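Local coordinates for membrane-fusion protein (Streptococcus pneumoniae, PDB 5XU0) that probably serves as the membrane-fusion (adaptor) subunit of a MacAB-like efflux pump, assembling with other copies of itself into a channel, at residues G7-V17 with V169-K180. The protein carries 2 engineered substitutions. Numbering follows the deposited sequence.
Sequences GTVTAKNEQYV and VHIVSNENLQVK
Strands 7-10 and 178-180 pair antiparallel in the closed beta-barrel, with V9 facing V179, and strands 14-17 and 169-172 pair antiparallel in a second sheet, with Y16 facing H170. The rings of Y16 and H170 stack face to face. The centroids are 3.9 Å apart and the planes 19° from parallel. Y16 CE1 lies over the centre of the imidazole. H170 CG is anti to the backbone N (chi1 -175°), which lays its ring alongside that of Y16. E14 OE1 accepts from H170 NE2 at 2.8 Å and lies somewhat out of the imidazole plane. Q15 O sits at the ring edge. Stack and carboxylate together probably limit rotation of the imidazole. Y219 of a second subunit also meets H170, edge to face. Linkers 11-13 and 173-177 run between the two sheets, consistent with the barrel-sandwich (lipoyl-like) domain and adjoining beta-barrel of membrane-fusion proteins. S173 N donates to N13 O at 3.0 Å, and the register shifts by two between T10 and E14. In the barrel, T8 pairs with K180 and T10 with Q178. V9 CG2 meets V179 CG1 at 3.6 Å, while V9 CG1 touches L177 CD2. The K180 chain crosses T10 at about a right angle.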
loop_
_atom_site.group_PDB
_atom_site.type_symbol
_atom_site.label_atom_id
_atom_site.label_comp_id
_atom_site.label_asym_id
_atom_site.label_seq_id
_atom_site.Cartn_x
_atom_site.Cartn_y
_atom_site.Cartn_z
ATOM N N GLY B 7 -15.002 -13.370 -34.377
ATOM C CA GLY B 7 -14.148 -13.798 -33.286
ATOM C C GLY B 7 -12.702 -13.542 -33.637
ATOM O O GLY B 7 -12.356 -13.250 -34.787
ATOM N N THR B 8 -11.852 -13.655 -32.621
ATOM C CA THR B 8 -10.424 -13.456 -32.804
ATOM C C THR B 8 -9.666 -14.722 -32.434
ATOM O O THR B 8 -10.102 -15.510 -31.582
ATOM C CB THR B 8 -9.907 -12.273 -31.977
ATOM O OG1 THR B 8 -10.235 -12.467 -30.597
ATOM C CG2 THR B 8 -10.531 -10.977 -32.461
ATOM N N VAL B 9 -8.530 -14.911 -33.108
ATOM C CA VAL B 9 -7.646 -16.040 -32.840
ATOM C C VAL B 9 -6.890 -15.750 -31.551
ATOM O O VAL B 9 -6.055 -14.843 -31.496
ATOM C CB VAL B 9 -6.685 -16.300 -34.005
ATOM C CG1 VAL B 9 -5.939 -17.614 -33.790
ATOM C CG2 VAL B 9 -7.446 -16.328 -35.314
ATOM N N THR B 10 -7.199 -16.505 -30.507
ATOM C CA THR B 10 -6.518 -16.387 -29.235
ATOM C C THR B 10 -5.849 -17.711 -28.903
ATOM O O THR B 10 -6.205 -18.769 -29.431
ATOM C CB THR B 10 -7.485 -15.999 -28.110
ATOM O OG1 THR B 10 -8.046 -17.186 -27.537
ATOM C CG2 THR B 10 -8.606 -15.130 -28.648
ATOM N N ALA B 11 -4.867 -17.642 -28.021
ATOM C CA ALA B 11 -4.252 -18.862 -27.540
ATOM C C ALA B 11 -5.040 -19.414 -26.363
ATOM O O ALA B 11 -5.867 -18.728 -25.755
ATOM C CB ALA B 11 -2.805 -18.618 -27.142
ATOM N N LYS B 12 -4.778 -20.680 -26.053
ATOM C CA LYS B 12 -5.466 -21.364 -24.969
ATOM C C LYS B 12 -4.692 -21.270 -23.661
ATOM O O LYS B 12 -5.263 -20.935 -22.619
ATOM C CB LYS B 12 -5.693 -22.830 -25.346
ATOM C CG LYS B 12 -6.225 -23.689 -24.218
ATOM C CD LYS B 12 -6.631 -25.056 -24.731
ATOM C CE LYS B 12 -7.472 -25.795 -23.707
ATOM N NZ LYS B 12 -8.000 -27.074 -24.252
ATOM N N ASN B 13 -3.395 -21.552 -23.704
ATOM C CA ASN B 13 -2.568 -21.648 -22.513
ATOM C C ASN B 13 -1.526 -20.540 -22.519
ATOM O O ASN B 13 -0.874 -20.299 -23.540
ATOM C CB ASN B 13 -1.894 -23.018 -22.441
ATOM C CG ASN B 13 -2.890 -24.155 -22.510
ATOM O OD1 ASN B 13 -3.863 -24.189 -21.754
ATOM N ND2 ASN B 13 -2.661 -25.090 -23.426
ATOM N N GLU B 14 -1.376 -19.874 -21.379
ATOM C CA GLU B 14 -0.394 -18.814 -21.232
ATOM C C GLU B 14 0.044 -18.758 -19.777
ATOM O O GLU B 14 -0.546 -19.395 -18.900
ATOM C CB GLU B 14 -0.955 -17.462 -21.684
ATOM C CG GLU B 14 -2.231 -17.067 -20.962
ATOM C CD GLU B 14 -2.538 -15.590 -21.081
ATOM O OE1 GLU B 14 -1.602 -14.807 -21.346
ATOM O OE2 GLU B 14 -3.715 -15.210 -20.903
ATOM N N GLN B 15 1.093 -17.978 -19.529
ATOM C CA GLN B 15 1.642 -17.832 -18.191
ATOM C C GLN B 15 2.338 -16.487 -18.073
ATOM O O GLN B 15 3.177 -16.134 -18.912
ATOM C CB GLN B 15 2.622 -18.963 -17.863
ATOM C CG GLN B 15 3.125 -18.938 -16.433
ATOM C CD GLN B 15 4.237 -19.932 -16.186
ATOM O OE1 GLN B 15 5.267 -19.911 -16.860
ATOM N NE2 GLN B 15 4.040 -20.806 -15.209
ATOM N N TYR B 16 1.961 -15.739 -17.039
ATOM C CA TYR B 16 2.665 -14.543 -16.609
ATOM C C TYR B 16 3.447 -14.864 -15.346
ATOM O O TYR B 16 2.926 -15.506 -14.428
ATOM C CB TYR B 16 1.698 -13.392 -16.315
ATOM C CG TYR B 16 0.827 -12.944 -17.466
ATOM C CD1 TYR B 16 1.235 -11.919 -18.310
ATOM C CD2 TYR B 16 -0.419 -13.520 -17.688
ATOM C CE1 TYR B 16 0.437 -11.493 -19.355
ATOM C CE2 TYR B 16 -1.224 -13.100 -18.732
ATOM C CZ TYR B 16 -0.790 -12.086 -19.562
ATOM O OH TYR B 16 -1.587 -11.663 -20.603
ATOM N N VAL B 17 4.697 -14.421 -15.294
ATOM C CA VAL B 17 5.456 -14.421 -14.053
ATOM C C VAL B 17 5.758 -12.963 -13.727
ATOM O O VAL B 17 6.407 -12.245 -14.508
ATOM C CB VAL B 17 6.720 -15.301 -14.109
ATOM C CG1 VAL B 17 6.363 -16.694 -14.620
ATOM C CG2 VAL B 17 7.849 -14.695 -14.919
ATOM N N VAL B 169 8.029 -11.968 -17.084
ATOM C CA VAL B 169 8.109 -12.850 -18.247
ATOM C C VAL B 169 6.712 -13.318 -18.623
ATOM O O VAL B 169 5.941 -13.749 -17.761
ATOM C CB VAL B 169 9.050 -14.050 -18.005
ATOM C CG1 VAL B 169 8.817 -15.146 -19.025
ATOM C CG2 VAL B 169 10.484 -13.603 -18.070
ATOM N N HIS B 170 6.391 -13.235 -19.913
ATOM C CA HIS B 170 5.112 -13.666 -20.455
ATOM C C HIS B 170 5.359 -14.677 -21.561
ATOM O O HIS B 170 6.077 -14.382 -22.528
ATOM C CB HIS B 170 4.309 -12.480 -20.991
ATOM C CG HIS B 170 2.933 -12.842 -21.453
ATOM N ND1 HIS B 170 2.176 -12.014 -22.252
ATOM C CD2 HIS B 170 2.177 -13.943 -21.226
ATOM C CE1 HIS B 170 1.012 -12.589 -22.498
ATOM N NE2 HIS B 170 0.988 -13.761 -21.888
ATOM N N ILE B 171 4.763 -15.863 -21.406
ATOM C CA ILE B 171 4.923 -16.975 -22.335
ATOM C C ILE B 171 3.535 -17.486 -22.689
ATOM O O ILE B 171 2.600 -17.392 -21.888
ATOM C CB ILE B 171 5.797 -18.110 -21.739
ATOM C CG1 ILE B 171 5.035 -18.919 -20.687
ATOM C CG2 ILE B 171 7.058 -17.550 -21.115
ATOM C CD1 ILE B 171 4.180 -20.021 -21.283
ATOM N N VAL B 172 3.395 -18.031 -23.896
ATOM C CA VAL B 172 2.089 -18.504 -24.345
ATOM C C VAL B 172 2.279 -19.555 -25.430
ATOM O O VAL B 172 3.128 -19.410 -26.314
ATOM C CB VAL B 172 1.207 -17.331 -24.830
ATOM C CG1 VAL B 172 1.965 -16.457 -25.791
ATOM C CG2 VAL B 172 -0.035 -17.843 -25.476
ATOM N N SER B 173 1.480 -20.619 -25.351
ATOM C CA SER B 173 1.562 -21.712 -26.310
ATOM C C SER B 173 0.987 -21.290 -27.654
ATOM O O SER B 173 -0.159 -20.834 -27.736
ATOM C CB SER B 173 0.813 -22.935 -25.784
ATOM O OG SER B 173 0.824 -23.993 -26.731
ATOM N N ASN B 174 1.783 -21.444 -28.710
ATOM C CA ASN B 174 1.305 -21.242 -30.069
ATOM C C ASN B 174 0.741 -22.520 -30.676
ATOM O O ASN B 174 0.444 -22.549 -31.875
ATOM C CB ASN B 174 2.423 -20.681 -30.953
ATOM C CG ASN B 174 1.887 -19.878 -32.129
ATOM O OD1 ASN B 174 0.676 -19.750 -32.307
ATOM N ND2 ASN B 174 2.791 -19.332 -32.936
ATOM N N GLU B 175 0.609 -23.576 -29.882
ATOM C CA GLU B 175 -0.173 -24.744 -30.246
ATOM C C GLU B 175 -1.526 -24.659 -29.546
ATOM O O GLU B 175 -1.772 -23.766 -28.732
ATOM C CB GLU B 175 0.569 -26.033 -29.884
ATOM C CG GLU B 175 2.044 -26.043 -30.260
ATOM C CD GLU B 175 2.958 -25.766 -29.077
ATOM O OE1 GLU B 175 3.991 -26.458 -28.949
ATOM O OE2 GLU B 175 2.648 -24.856 -28.277
ATOM N N ASN B 176 -2.406 -25.606 -29.864
ATOM C CA ASN B 176 -3.772 -25.649 -29.338
ATOM C C ASN B 176 -4.426 -24.269 -29.387
ATOM O O ASN B 176 -4.876 -23.724 -28.378
ATOM C CB ASN B 176 -3.805 -26.206 -27.915
ATOM C CG ASN B 176 -2.885 -27.390 -27.725
ATOM O OD1 ASN B 176 -2.451 -28.019 -28.691
ATOM N ND2 ASN B 176 -2.586 -27.707 -26.470
ATOM N N LEU B 177 -4.449 -23.695 -30.587
ATOM C CA LEU B 177 -5.051 -22.382 -30.757
ATOM C C LEU B 177 -6.571 -22.478 -30.693
ATOM O O LEU B 177 -7.168 -23.532 -30.926
ATOM C CB LEU B 177 -4.613 -21.757 -32.080
ATOM C CG LEU B 177 -3.560 -20.655 -31.960
ATOM C CD1 LEU B 177 -2.341 -21.175 -31.233
ATOM C CD2 LEU B 177 -3.174 -20.122 -33.330
ATOM N N GLN B 178 -7.200 -21.353 -30.354
ATOM C CA GLN B 178 -8.651 -21.257 -30.279
ATOM C C GLN B 178 -9.078 -19.929 -30.893
ATOM O O GLN B 178 -8.245 -19.106 -31.286
ATOM C CB GLN B 178 -9.145 -21.387 -28.829
ATOM C CG GLN B 178 -8.543 -22.558 -28.057
ATOM C CD GLN B 178 -9.204 -22.787 -26.709
ATOM O OE1 GLN B 178 -9.755 -23.857 -26.451
ATOM N NE2 GLN B 178 -9.138 -21.787 -25.839
ATOM N N VAL B 179 -10.388 -19.722 -30.994
ATOM C CA VAL B 179 -10.932 -18.409 -31.332
ATOM C C VAL B 179 -12.081 -18.116 -30.379
ATOM O O VAL B 179 -12.837 -19.022 -30.004
ATOM C CB VAL B 179 -11.401 -18.315 -32.805
ATOM C CG1 VAL B 179 -10.248 -18.041 -33.730
ATOM C CG2 VAL B 179 -12.043 -19.577 -33.238
ATOM N N LYS B 180 -12.205 -16.852 -29.975
ATOM C CA LYS B 180 -13.261 -16.479 -29.044
ATOM C C LYS B 180 -13.972 -15.211 -29.487
ATOM O O LYS B 180 -13.478 -14.439 -30.314
ATOM C CB LYS B 180 -12.745 -16.289 -27.611
ATOM C CG LYS B 180 -11.471 -17.028 -27.238
ATOM C CD LYS B 180 -11.146 -16.728 -25.786
ATOM C CE LYS B 180 -10.173 -17.740 -25.210
ATOM N NZ LYS B 180 -9.856 -17.455 -23.789
#